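Local structure of arginyl-tRNA synthetase, putative (Plasmodium falciparum, 5JLD) at residues E103-K108 and H518-P523; K108-E113 and I500-L505; E201-L206 and W248-E253; I235-Q238 and C244-V247. The protein probably catalyses the ATP-dependent attachment of L-arginine to tRNA(Arg), releasing AMP and diphosphate, as an aminoacyl-tRNA synthetase of class I. All blocks are in the same frame, centred on the assembly; numbering follows the deposited sequence.

Contact 1: residues E103-K108 and H518-P523; sequences ETSLKK and HILKFP
The side chain of Leu520 leaves its backbone with CG opposite the carbonyl carbon (chi1 -65°) and an extended second torsion, which carries its methyl fork straight to Ser105. The two prongs share one target: CD1 and CD2 of Leu520 each stand 3.6 Å from CB of Ser105, so the serine is met through its methylene. Its hydroxyl is engaged within its own helix, where OG is hydrogen-bonded to the carbonyl oxygen of Tyr101. In Ile519 it is the short branch that makes the contact. With CG1 opposite the carbonyl carbon (chi1 -68°), CG2 lies trans to the backbone N and meets CD2 of Leu106 at 3.8 Å, the two side chains crossing at about a right angle. The same Leu106 methyl is 4.3 Å from CD2 of Leu520, and so sits against both residues of the partner helix. Helix 99-108 follows the last strand, 93-97, of the antiparallel sheet that belongs to the N-terminal domain, while Ile519 and Leu520 belong to helix 510-520 in the DALR anticodon-binding domain. Between the two segments the touching side chains are buried and no hydrogen bond crosses; polar links lie beside them, as from Glu103 OE2 to the backbone N of Leu507. Leu106 is also packed by Leu505 and Leu507, and Ile519 touches Leu577 of helix 564-584.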
loop_
_atom_site.group_PDB
_atom_site.type_symbol
_atom_site.label_atom_id
_atom_site.label_comp_id
_atom_site.label_asym_id
_atom_site.label_seq_id
_atom_site.Cartn_x
_atom_site.Cartn_y
_atom_site.Cartn_z
ATOM N N GLU A 103 24.663 7.793 14.003
ATOM C CA GLU A 103 24.368 7.961 15.430
ATOM C C GLU A 103 23.523 9.199 15.711
ATOM O O GLU A 103 22.507 9.130 16.416
ATOM C CB GLU A 103 25.669 8.032 16.245
ATOM C CG GLU A 103 26.339 6.694 16.429
ATOM C CD GLU A 103 27.767 6.792 16.958
ATOM O OE1 GLU A 103 28.286 7.917 17.137
ATOM O OE2 GLU A 103 28.363 5.731 17.204
ATOM N N THR A 104 23.945 10.328 15.153
ATOM C CA THR A 104 23.226 11.592 15.304
ATOM C C THR A 104 21.803 11.492 14.724
ATOM O O THR A 104 20.805 12.003 15.317
ATOM C CB THR A 104 23.996 12.750 14.608
ATOM O OG1 THR A 104 25.327 12.845 15.143
ATOM C CG2 THR A 104 23.283 14.087 14.811
ATOM N N SER A 105 21.701 10.819 13.575
ATOM C CA SER A 105 20.396 10.702 12.914
ATOM C C SER A 105 19.482 9.863 13.809
ATOM O O SER A 105 18.344 10.228 14.062
ATOM C CB SER A 105 20.532 10.089 11.517
ATOM O OG SER A 105 21.336 10.892 10.655
ATOM N N LEU A 106 20.016 8.763 14.334
ATOM C CA LEU A 106 19.263 7.911 15.251
ATOM C C LEU A 106 18.804 8.674 16.490
ATOM O O LEU A 106 17.683 8.486 16.958
ATOM C CB LEU A 106 20.106 6.699 15.665
ATOM C CG LEU A 106 20.236 5.612 14.594
ATOM C CD1 LEU A 106 21.270 4.587 15.003
ATOM C CD2 LEU A 106 18.885 4.945 14.320
ATOM N N LYS A 107 19.674 9.530 17.017
ATOM C CA LYS A 107 19.334 10.321 18.195
ATOM C C LYS A 107 18.190 11.303 17.911
ATOM O O LYS A 107 17.412 11.621 18.810
ATOM C CB LYS A 107 20.551 11.091 18.707
ATOM C CG LYS A 107 21.707 10.225 19.199
ATOM C CD LYS A 107 22.840 11.114 19.720
ATOM C CE LYS A 107 24.034 10.285 20.183
ATOM N NZ LYS A 107 25.230 11.146 20.456
ATOM N N LYS A 108 18.097 11.802 16.678
ATOM C CA LYS A 108 16.875 12.541 16.302
ATOM C C LYS A 108 15.533 11.779 16.566
ATOM O O LYS A 108 14.499 12.401 16.797
ATOM C CB LYS A 108 16.937 12.940 14.825
ATOM C CG LYS A 108 17.959 14.023 14.507
ATOM C CD LYS A 108 17.986 14.299 13.006
ATOM C CE LYS A 108 18.991 15.380 12.629
ATOM N NZ LYS A 108 19.042 15.597 11.151
ATOM N N HIS A 518 20.004 0.517 8.212
ATOM C CA HIS A 518 18.742 0.006 7.756
ATOM C C HIS A 518 17.586 0.805 8.366
ATOM O O HIS A 518 16.651 1.184 7.665
ATOM C CB HIS A 518 18.591 -1.470 8.069
ATOM C CG HIS A 518 17.489 -2.114 7.281
ATOM N ND1 HIS A 518 17.593 -2.352 5.926
ATOM C CD2 HIS A 518 16.248 -2.522 7.640
ATOM C CE1 HIS A 518 16.476 -2.907 5.490
ATOM N NE2 HIS A 518 15.641 -3.014 6.510
ATOM N N ILE A 519 17.684 1.094 9.660
ATOM C CA ILE A 519 16.683 1.919 10.309
ATOM C C ILE A 519 16.542 3.274 9.608
ATOM O O ILE A 519 15.434 3.731 9.349
ATOM C CB ILE A 519 17.025 2.134 11.779
ATOM C CG1 ILE A 519 16.882 0.815 12.536
ATOM C CG2 ILE A 519 16.147 3.216 12.376
ATOM C CD1 ILE A 519 17.528 0.843 13.930
ATOM N N LEU A 520 17.659 3.898 9.249
ATOM C CA LEU A 520 17.576 5.220 8.633
ATOM C C LEU A 520 17.150 5.172 7.154
ATOM O O LEU A 520 16.919 6.220 6.544
ATOM C CB LEU A 520 18.919 5.954 8.766
ATOM C CG LEU A 520 19.326 6.280 10.203
ATOM C CD1 LEU A 520 20.780 6.731 10.240
ATOM C CD2 LEU A 520 18.380 7.331 10.819
ATOM N N LYS A 521 17.062 3.971 6.577
ATOM C CA LYS A 521 16.558 3.836 5.203
ATOM C C LYS A 521 15.027 3.965 5.092
ATOM O O LYS A 521 14.497 4.091 3.994
ATOM C CB LYS A 521 16.972 2.497 4.604
ATOM C CG LYS A 521 18.467 2.348 4.290
ATOM C CD LYS A 521 18.709 1.039 3.545
ATOM C CE LYS A 521 20.165 0.859 3.181
ATOM N NZ LYS A 521 20.336 -0.438 2.462
ATOM N N PHE A 522 14.338 3.908 6.227
ATOM C CA PHE A 522 12.875 3.866 6.284
ATOM C C PHE A 522 12.204 4.916 5.359
ATOM O O PHE A 522 11.357 4.555 4.561
ATOM C CB PHE A 522 12.418 4.021 7.751
ATOM C CG PHE A 522 10.981 3.631 8.004
ATOM C CD1 PHE A 522 10.467 2.451 7.503
ATOM C CD2 PHE A 522 10.151 4.443 8.773
ATOM C CE1 PHE A 522 9.146 2.080 7.750
ATOM C CE2 PHE A 522 8.834 4.081 9.033
ATOM C CZ PHE A 522 8.325 2.895 8.515
ATOM N N PRO A 523 12.640 6.191 5.404
ATOM C CA PRO A 523 11.997 7.168 4.508
ATOM C C PRO A 523 12.114 6.856 3.010
ATOM O O PRO A 523 11.219 7.262 2.248
ATOM C CB PRO A 523 12.729 8.475 4.839
ATOM C CG PRO A 523 13.175 8.286 6.263
ATOM C CD PRO A 523 13.604 6.848 6.310
#

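Contact 2: residues K108-E113 and I500-L505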
loop_
_atom_site.group_PDB
_atom_site.type_symbol
_atom_site.label_atom_id
_atom_site.label_comp_id
_atom_site.label_asym_id
_atom_site.label_seq_id
_atom_site.Cartn_x
_atom_site.Cartn_y
_atom_site.Cartn_z
ATOM N N LYS A 108 18.097 11.802 16.678
ATOM C CA LYS A 108 16.875 12.541 16.302
ATOM C C LYS A 108 15.533 11.779 16.566
ATOM O O LYS A 108 14.499 12.401 16.797
ATOM C CB LYS A 108 16.937 12.940 14.825
ATOM C CG LYS A 108 17.959 14.023 14.507
ATOM C CD LYS A 108 17.986 14.299 13.006
ATOM C CE LYS A 108 18.991 15.380 12.629
ATOM N NZ LYS A 108 19.042 15.597 11.151
ATOM N N LEU A 109 15.548 10.446 16.551
ATOM C CA LEU A 109 14.324 9.648 16.740
ATOM C C LEU A 109 13.687 9.751 18.125
ATOM O O LEU A 109 12.623 9.168 18.369
ATOM C CB LEU A 109 14.603 8.163 16.456
ATOM C CG LEU A 109 14.815 7.833 14.984
ATOM C CD1 LEU A 109 15.139 6.367 14.802
ATOM C CD2 LEU A 109 13.570 8.250 14.166
ATOM N N PHE A 110 14.332 10.449 19.032
ATOM C CA PHE A 110 13.813 10.553 20.373
ATOM C C PHE A 110 13.159 11.865 20.647
ATOM O O PHE A 110 13.810 12.878 20.683
ATOM C CB PHE A 110 14.929 10.360 21.365
ATOM C CG PHE A 110 15.489 8.988 21.366
ATOM C CD1 PHE A 110 16.387 8.608 20.423
ATOM C CD2 PHE A 110 15.104 8.083 22.303
ATOM C CE1 PHE A 110 16.906 7.342 20.416
ATOM C CE2 PHE A 110 15.613 6.817 22.306
ATOM C CZ PHE A 110 16.519 6.440 21.359
ATOM N N ASN A 111 11.854 11.842 20.822
ATOM C CA ASN A 111 11.117 13.037 21.142
ATOM C C ASN A 111 11.267 13.094 22.620
ATOM O O ASN A 111 10.722 12.266 23.329
ATOM C CB ASN A 111 9.650 12.877 20.801
ATOM N N GLY A 112 12.042 14.045 23.099
ATOM C CA GLY A 112 12.273 14.149 24.513
ATOM C C GLY A 112 12.921 12.881 24.995
ATOM O O GLY A 112 14.108 12.712 24.853
ATOM N N GLU A 113 12.127 11.976 25.536
ATOM C CA GLU A 113 12.654 10.737 26.046
ATOM C C GLU A 113 12.041 9.492 25.432
ATOM O O GLU A 113 12.563 8.413 25.619
ATOM C CB GLU A 113 12.487 10.693 27.555
ATOM N N ILE A 500 17.916 5.566 30.324
ATOM C CA ILE A 500 19.013 5.732 29.382
ATOM C C ILE A 500 18.852 6.968 28.506
ATOM O O ILE A 500 17.830 7.135 27.843
ATOM C CB ILE A 500 19.128 4.502 28.457
ATOM C CG1 ILE A 500 19.127 3.207 29.267
ATOM C CG2 ILE A 500 20.339 4.616 27.553
ATOM C CD1 ILE A 500 19.136 1.967 28.406
ATOM N N SER A 501 19.874 7.816 28.476
ATOM C CA SER A 501 19.880 8.954 27.564
ATOM C C SER A 501 20.338 8.532 26.167
ATOM O O SER A 501 21.115 7.578 26.020
ATOM C CB SER A 501 20.785 10.065 28.100
ATOM O OG SER A 501 22.131 9.839 27.741
ATOM N N LYS A 502 19.863 9.253 25.151
ATOM C CA LYS A 502 20.227 8.987 23.756
ATOM C C LYS A 502 21.738 8.942 23.517
ATOM O O LYS A 502 22.209 8.260 22.604
ATOM C CB LYS A 502 19.623 10.044 22.824
ATOM C CG LYS A 502 18.577 10.938 23.462
ATOM C CD LYS A 502 18.060 11.990 22.487
ATOM C CE LYS A 502 17.114 12.961 23.193
ATOM N NZ LYS A 502 16.333 13.817 22.251
ATOM N N ASP A 503 22.504 9.665 24.331
ATOM C CA ASP A 503 23.928 9.791 24.076
ATOM C C ASP A 503 24.718 8.542 24.495
ATOM O O ASP A 503 25.955 8.532 24.442
ATOM C CB ASP A 503 24.487 11.031 24.776
ATOM C CG ASP A 503 24.156 12.324 24.035
ATOM O OD1 ASP A 503 24.079 12.299 22.785
ATOM O OD2 ASP A 503 23.995 13.366 24.706
ATOM N N GLU A 504 24.011 7.490 24.907
ATOM C CA GLU A 504 24.672 6.217 25.161
ATOM C C GLU A 504 25.030 5.587 23.831
ATOM O O GLU A 504 25.946 4.768 23.732
ATOM C CB GLU A 504 23.786 5.272 25.970
ATOM C CG GLU A 504 23.694 5.618 27.445
ATOM C CD GLU A 504 24.957 5.283 28.208
ATOM O OE1 GLU A 504 25.833 4.596 27.646
ATOM O OE2 GLU A 504 25.073 5.714 29.373
ATOM N N LEU A 505 24.308 6.007 22.802
ATOM C CA LEU A 505 24.339 5.353 21.506
ATOM C C LEU A 505 25.721 5.371 20.879
ATOM O O LEU A 505 26.261 6.431 20.578
ATOM C CB LEU A 505 23.325 6.015 20.572
ATOM C CG LEU A 505 22.787 5.167 19.425
ATOM C CD1 LEU A 505 22.128 3.899 19.952
ATOM C CD2 LEU A 505 21.798 5.987 18.630
#
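Lys502 reaches across to Phe110 and grips its backbone: NZ donates a hydrogen bond of 3.1 Å to O of Phe110. The ammonium nitrogen approaches from above the carbonyl plane, 35° out of it, with a C=O...N angle of 135°. The aliphatic part of the lysine lies along the phenylalanine, the two side chains running past each other in opposite directions. CD of Lys502 rests 3.7 Å from CB of Phe110, and nearer the lysine backbone CB stands 4.3 Å above one face of the Phe110 ring, displaced toward its rim. Two residues on, in the turn after the strand, O of Gly112 comes within 3.4 Å of CE of Lys502. The reach depends on a chain extended beyond CG, although it starts from a nearly eclipsed first torsion (chi1 -12°). Behind the lysine, a short 3-10 turn at 502-504 is closed by backbone bonds from Glu504 N to Ser501 O and from Leu505 N to Lys502 O. On the other side, strands 110-111 and 114-115 form a small beta hairpin whose Gly112-Glu113 corner resembles a distorted type II' turn, with Gly112 at positive phi, and Phe110 also packs on Ile573 of helix 564-584. The one hydrogen bond from the lysine across the contact goes to a neutral carbonyl, so the attraction is probably of the ion-dipole kind, supplemented by contact between methylenes and an aromatic side chain.

Contact 3: residues E201-L206 and W248-E253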
loop_
_atom_site.group_PDB
_atom_site.type_symbol
_atom_site.label_atom_id
_atom_site.label_comp_id
_atom_site.label_asym_id
_atom_site.label_seq_id
_atom_site.Cartn_x
_atom_site.Cartn_y
_atom_site.Cartn_z
ATOM N N GLU A 201 -44.453 -5.372 4.548
ATOM C CA GLU A 201 -44.769 -5.478 5.971
ATOM C C GLU A 201 -43.887 -6.505 6.679
ATOM O O GLU A 201 -43.656 -6.403 7.885
ATOM C CB GLU A 201 -46.246 -5.834 6.166
ATOM N N GLU A 202 -43.402 -7.491 5.925
ATOM C CA GLU A 202 -42.525 -8.531 6.466
ATOM C C GLU A 202 -41.633 -9.140 5.384
ATOM O O GLU A 202 -42.107 -9.871 4.513
ATOM C CB GLU A 202 -43.347 -9.633 7.138
ATOM N N MET A 203 -40.340 -8.837 5.452
ATOM C CA MET A 203 -39.369 -9.316 4.469
ATOM C C MET A 203 -38.958 -10.775 4.692
ATOM O O MET A 203 -38.747 -11.201 5.832
ATOM C CB MET A 203 -38.119 -8.427 4.487
ATOM C CG MET A 203 -38.212 -7.189 3.608
ATOM S SD MET A 203 -38.264 -7.588 1.849
ATOM C CE MET A 203 -36.688 -8.413 1.649
ATOM N N PRO A 204 -38.827 -11.543 3.597
ATOM C CA PRO A 204 -38.326 -12.923 3.651
ATOM C C PRO A 204 -36.874 -12.987 4.132
ATOM O O PRO A 204 -36.249 -11.945 4.338
ATOM C CB PRO A 204 -38.443 -13.398 2.198
ATOM C CG PRO A 204 -38.424 -12.145 1.388
ATOM C CD PRO A 204 -39.142 -11.125 2.221
ATOM N N ASP A 205 -36.339 -14.190 4.300
ATOM C CA ASP A 205 -34.992 -14.332 4.842
ATOM C C ASP A 205 -33.927 -13.976 3.815
ATOM O O ASP A 205 -33.899 -14.532 2.716
ATOM C CB ASP A 205 -34.754 -15.748 5.359
ATOM C CG ASP A 205 -33.446 -15.872 6.118
ATOM O OD1 ASP A 205 -32.982 -14.851 6.672
ATOM O OD2 ASP A 205 -32.884 -16.987 6.162
ATOM N N LEU A 206 -33.050 -13.050 4.196
ATOM C CA LEU A 206 -31.993 -12.570 3.319
ATOM C C LEU A 206 -30.650 -13.206 3.673
ATOM O O LEU A 206 -29.614 -12.848 3.112
ATOM C CB LEU A 206 -31.897 -11.045 3.393
ATOM C CG LEU A 206 -33.196 -10.280 3.119
ATOM C CD1 LEU A 206 -32.964 -8.775 3.144
ATOM C CD2 LEU A 206 -33.766 -10.701 1.784
ATOM N N TRP A 248 -34.708 -3.243 -2.907
ATOM C CA TRP A 248 -33.316 -2.940 -3.208
ATOM C C TRP A 248 -32.551 -2.543 -1.955
ATOM O O TRP A 248 -31.476 -3.078 -1.659
ATOM C CB TRP A 248 -33.239 -1.815 -4.249
ATOM C CG TRP A 248 -31.889 -1.224 -4.395
ATOM C CD1 TRP A 248 -30.817 -1.778 -5.046
ATOM C CD2 TRP A 248 -31.440 0.043 -3.880
ATOM N NE1 TRP A 248 -29.730 -0.925 -4.969
ATOM C CE2 TRP A 248 -30.085 0.191 -4.255
ATOM C CE3 TRP A 248 -32.052 1.064 -3.140
ATOM C CZ2 TRP A 248 -29.332 1.322 -3.916
ATOM C CZ3 TRP A 248 -31.298 2.190 -2.800
ATOM C CH2 TRP A 248 -29.954 2.305 -3.191
ATOM N N ASN A 249 -33.121 -1.610 -1.206
ATOM C CA ASN A 249 -32.470 -1.121 -0.004
ATOM C C ASN A 249 -32.290 -2.237 1.030
ATOM O O ASN A 249 -31.243 -2.318 1.692
ATOM C CB ASN A 249 -33.260 0.047 0.578
ATOM C CG ASN A 249 -32.394 0.988 1.371
ATOM O OD1 ASN A 249 -32.329 0.904 2.597
ATOM N ND2 ASN A 249 -31.695 1.879 0.674
ATOM N N LYS A 250 -33.291 -3.115 1.137
ATOM C CA LYS A 250 -33.178 -4.296 2.002
ATOM C C LYS A 250 -32.047 -5.251 1.584
ATOM O O LYS A 250 -31.299 -5.774 2.431
ATOM C CB LYS A 250 -34.509 -5.070 2.029
ATOM C CG LYS A 250 -35.633 -4.386 2.789
ATOM C CD LYS A 250 -35.193 -3.992 4.192
ATOM C CE LYS A 250 -36.069 -2.876 4.748
ATOM N NZ LYS A 250 -36.008 -1.653 3.887
ATOM N N LEU A 251 -31.933 -5.478 0.278
ATOM C CA LEU A 251 -30.884 -6.346 -0.275
ATOM C C LEU A 251 -29.482 -5.790 0.006
ATOM O O LEU A 251 -28.589 -6.497 0.506
ATOM C CB LEU A 251 -31.082 -6.519 -1.787
ATOM C CG LEU A 251 -32.034 -7.616 -2.297
ATOM C CD1 LEU A 251 -33.291 -7.708 -1.455
ATOM C CD2 LEU A 251 -32.417 -7.354 -3.751
ATOM N N CYS A 252 -29.307 -4.517 -0.336
ATOM C CA CYS A 252 -28.067 -3.816 -0.100
ATOM C C CYS A 252 -27.716 -3.883 1.376
ATOM O O CYS A 252 -26.581 -4.183 1.732
ATOM C CB CYS A 252 -28.171 -2.371 -0.573
ATOM S SG CYS A 252 -28.314 -2.214 -2.368
ATOM N N GLU A 253 -28.695 -3.649 2.243
ATOM C CA GLU A 253 -28.400 -3.666 3.672
ATOM C C GLU A 253 -27.923 -5.041 4.132
ATOM O O GLU A 253 -26.902 -5.151 4.837
ATOM C CB GLU A 253 -29.616 -3.222 4.474
ATOM C CG GLU A 253 -29.817 -1.721 4.428
ATOM C CD GLU A 253 -31.123 -1.281 5.042
ATOM O OE1 GLU A 253 -31.947 -2.154 5.394
ATOM O OE2 GLU A 253 -31.321 -0.055 5.174
#
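Leu206 lays its CD1 methyl on a flat group of the helix backbone, the peptide carbonyl of Lys250, with CD1 3.5 Å from Lys250 O and 4.0 Å from Lys250 C. The aromatic ring of these segments, that of Trp248, is turned to the far side of the helix. One of its faces carries SG of Cys252, 3.2 Å above the ring plane and shifted toward the rim, while Trp181 and Phe185 meet the indole edge-to-face and its NE1 is hydrogen-bonded to O of Asp180. On the side facing the 201-206 loop the side chains meet through carbon atoms. Met203 folds back through bends at chi2 and chi3, which lets it touch Lys250 twice, with CG on the lysine CG at 3.9 Å and CE on the lysine CB at 4.0 Å. Lys250 in turn offers only the base of its side chain, since the second torsion (chi2 -52°) bends the remainder away toward Phe246, with which it forms a cation-pi pair. Both segments belong to the helical excursion that, in the catalytic domain of this class, runs between parallel strands 171-176 and 271-272. Within it the irregular 201-206 loop, which follows helix 185-194, passes along one flank of helix 242-265. Leu206 CD2 meets Leu251 CD1 at 4.4 Å, a loose apolar touch at the edge of a deeper cluster in which Leu251 packs on Phe185, Ile188 and Ile192 of helix 185-194. Pro204 reaches the same helix at Ile192 and also touches Tyr196.

Contact 4: residues I235-Q238 and C244-V247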
loop_
_atom_site.group_PDB
_atom_site.type_symbol
_atom_site.label_atom_id
_atom_site.label_comp_id
_atom_site.label_asym_id
_atom_site.label_seq_id
_atom_site.Cartn_x
_atom_site.Cartn_y
_atom_site.Cartn_z
ATOM N N ILE A 235 -36.505 -1.262 -14.603
ATOM C CA ILE A 235 -36.722 0.083 -15.115
ATOM C C ILE A 235 -37.539 0.845 -14.086
ATOM O O ILE A 235 -37.434 2.065 -13.962
ATOM C CB ILE A 235 -37.420 0.090 -16.498
ATOM C CG1 ILE A 235 -38.874 -0.358 -16.381
ATOM C CG2 ILE A 235 -36.639 -0.763 -17.493
ATOM C CD1 ILE A 235 -39.519 -0.662 -17.694
ATOM N N LYS A 236 -38.324 0.107 -13.314
ATOM C CA LYS A 236 -39.142 0.719 -12.284
ATOM C C LYS A 236 -38.275 1.104 -11.075
ATOM O O LYS A 236 -38.583 2.053 -10.349
ATOM C CB LYS A 236 -40.290 -0.231 -11.919
ATOM C CG LYS A 236 -41.043 0.119 -10.679
ATOM C CD LYS A 236 -42.454 -0.474 -10.645
ATOM C CE LYS A 236 -42.566 -1.854 -11.275
ATOM N NZ LYS A 236 -43.915 -2.452 -10.967
ATOM N N LEU A 237 -37.167 0.388 -10.892
ATOM C CA LEU A 237 -36.180 0.740 -9.877
ATOM C C LEU A 237 -35.390 1.975 -10.307
ATOM O O LEU A 237 -35.168 2.891 -9.509
ATOM C CB LEU A 237 -35.231 -0.430 -9.612
ATOM C CG LEU A 237 -34.096 -0.176 -8.611
ATOM C CD1 LEU A 237 -34.646 0.308 -7.266
ATOM C CD2 LEU A 237 -33.230 -1.418 -8.433
ATOM N N GLN A 238 -34.971 1.999 -11.570
ATOM C CA GLN A 238 -34.337 3.189 -12.133
ATOM C C GLN A 238 -35.277 4.412 -12.145
ATOM O O GLN A 238 -34.825 5.546 -12.308
ATOM C CB GLN A 238 -33.831 2.893 -13.545
ATOM C CG GLN A 238 -32.376 2.408 -13.567
ATOM C CD GLN A 238 -32.041 1.588 -14.797
ATOM O OE1 GLN A 238 -32.910 0.952 -15.394
ATOM N NE2 GLN A 238 -30.780 1.609 -15.189
ATOM N N CYS A 244 -39.916 -1.073 -5.047
ATOM C CA CYS A 244 -38.671 -1.593 -5.606
ATOM C C CYS A 244 -37.477 -1.021 -4.855
ATOM O O CYS A 244 -36.553 -1.744 -4.522
ATOM C CB CYS A 244 -38.568 -1.275 -7.100
ATOM S SG CYS A 244 -39.563 -2.367 -8.149
ATOM N N LYS A 245 -37.516 0.278 -4.578
ATOM C CA LYS A 245 -36.481 0.925 -3.790
ATOM C C LYS A 245 -36.419 0.340 -2.378
ATOM O O LYS A 245 -35.340 0.159 -1.823
ATOM C CB LYS A 245 -36.722 2.429 -3.729
ATOM C CG LYS A 245 -36.176 3.188 -4.915
ATOM C CD LYS A 245 -34.660 3.154 -4.934
ATOM C CE LYS A 245 -34.109 4.170 -5.910
ATOM N NZ LYS A 245 -33.939 5.503 -5.261
ATOM N N PHE A 246 -37.584 0.045 -1.806
ATOM C CA PHE A 246 -37.664 -0.609 -0.502
ATOM C C PHE A 246 -36.873 -1.926 -0.502
ATOM O O PHE A 246 -35.992 -2.161 0.353
ATOM C CB PHE A 246 -39.138 -0.859 -0.134
ATOM C CG PHE A 246 -39.338 -1.464 1.224
ATOM C CD1 PHE A 246 -39.303 -0.672 2.363
ATOM C CD2 PHE A 246 -39.568 -2.823 1.363
ATOM C CE1 PHE A 246 -39.489 -1.225 3.616
ATOM C CE2 PHE A 246 -39.754 -3.387 2.618
ATOM C CZ PHE A 246 -39.715 -2.587 3.746
ATOM N N VAL A 247 -37.176 -2.758 -1.498
ATOM C CA VAL A 247 -36.589 -4.091 -1.622
ATOM C C VAL A 247 -35.084 -4.028 -1.902
ATOM O O VAL A 247 -34.293 -4.677 -1.218
ATOM C CB VAL A 247 -37.306 -4.903 -2.734
ATOM C CG1 VAL A 247 -36.572 -6.210 -3.015
ATOM C CG2 VAL A 247 -38.764 -5.163 -2.342
#
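Between 235-238 and 244-247, parts of two consecutive helices, the backbones come nearest at Leu237 and Cys244, their CA atoms 5.5 Å apart. At the start of the second helix the backbone N of Cys244 is hydrogen-bonded to OD2 of Asp241, in the turn just before it. Leu237 and Cys244 share the contact about equally. The leucine CG stands trans to the backbone N (chi1 177°), which swings CD1 over the start of the second helix, where it lies 3.7 Å from CD of Lys245, 3.9 Å from O of Cys244 and 4.2 Å from CB of Cys244. The leucine and the lysine cross nearly perpendicularly, so it is the middle of the lysine chain that is covered; beyond it NZ turns back to a hydrogen bond with OD1 of Asn240. Cys244 points its thiol at the first helix, SG meeting CG of Lys236 at 3.8 Å. No hydrogen bond spans the two segments. The pair of helices leans on helix 185-194 of the catalytic domain: Leu237 touches Phe185 there as well as Trp181 just ahead of it, while from helix 242-265 Cys244 packs on Lys193 and Val247 on Ile192.

How the contacts relate
The four contacts fall into two pairs on opposite sides of the chain's centre, contacts 1 and 3 lying about 56 Å apart between centres. Contacts 1 and 2 share Lys108 and join the helix 99-108 and hairpin region to the DALR domain. They are tied directly by a salt bridge from Lys107 NZ to Asp503 OD1 (2.8 Å). Contacts 3 and 4 both use helix 242-265 of the catalytic domain and meet where Trp248 packs on Leu237. Contact 1 is fully buried and apolar, whereas the other three are partly buried and draw on lysine methylenes. Contact 2 alone adds a hydrogen bond between its segments.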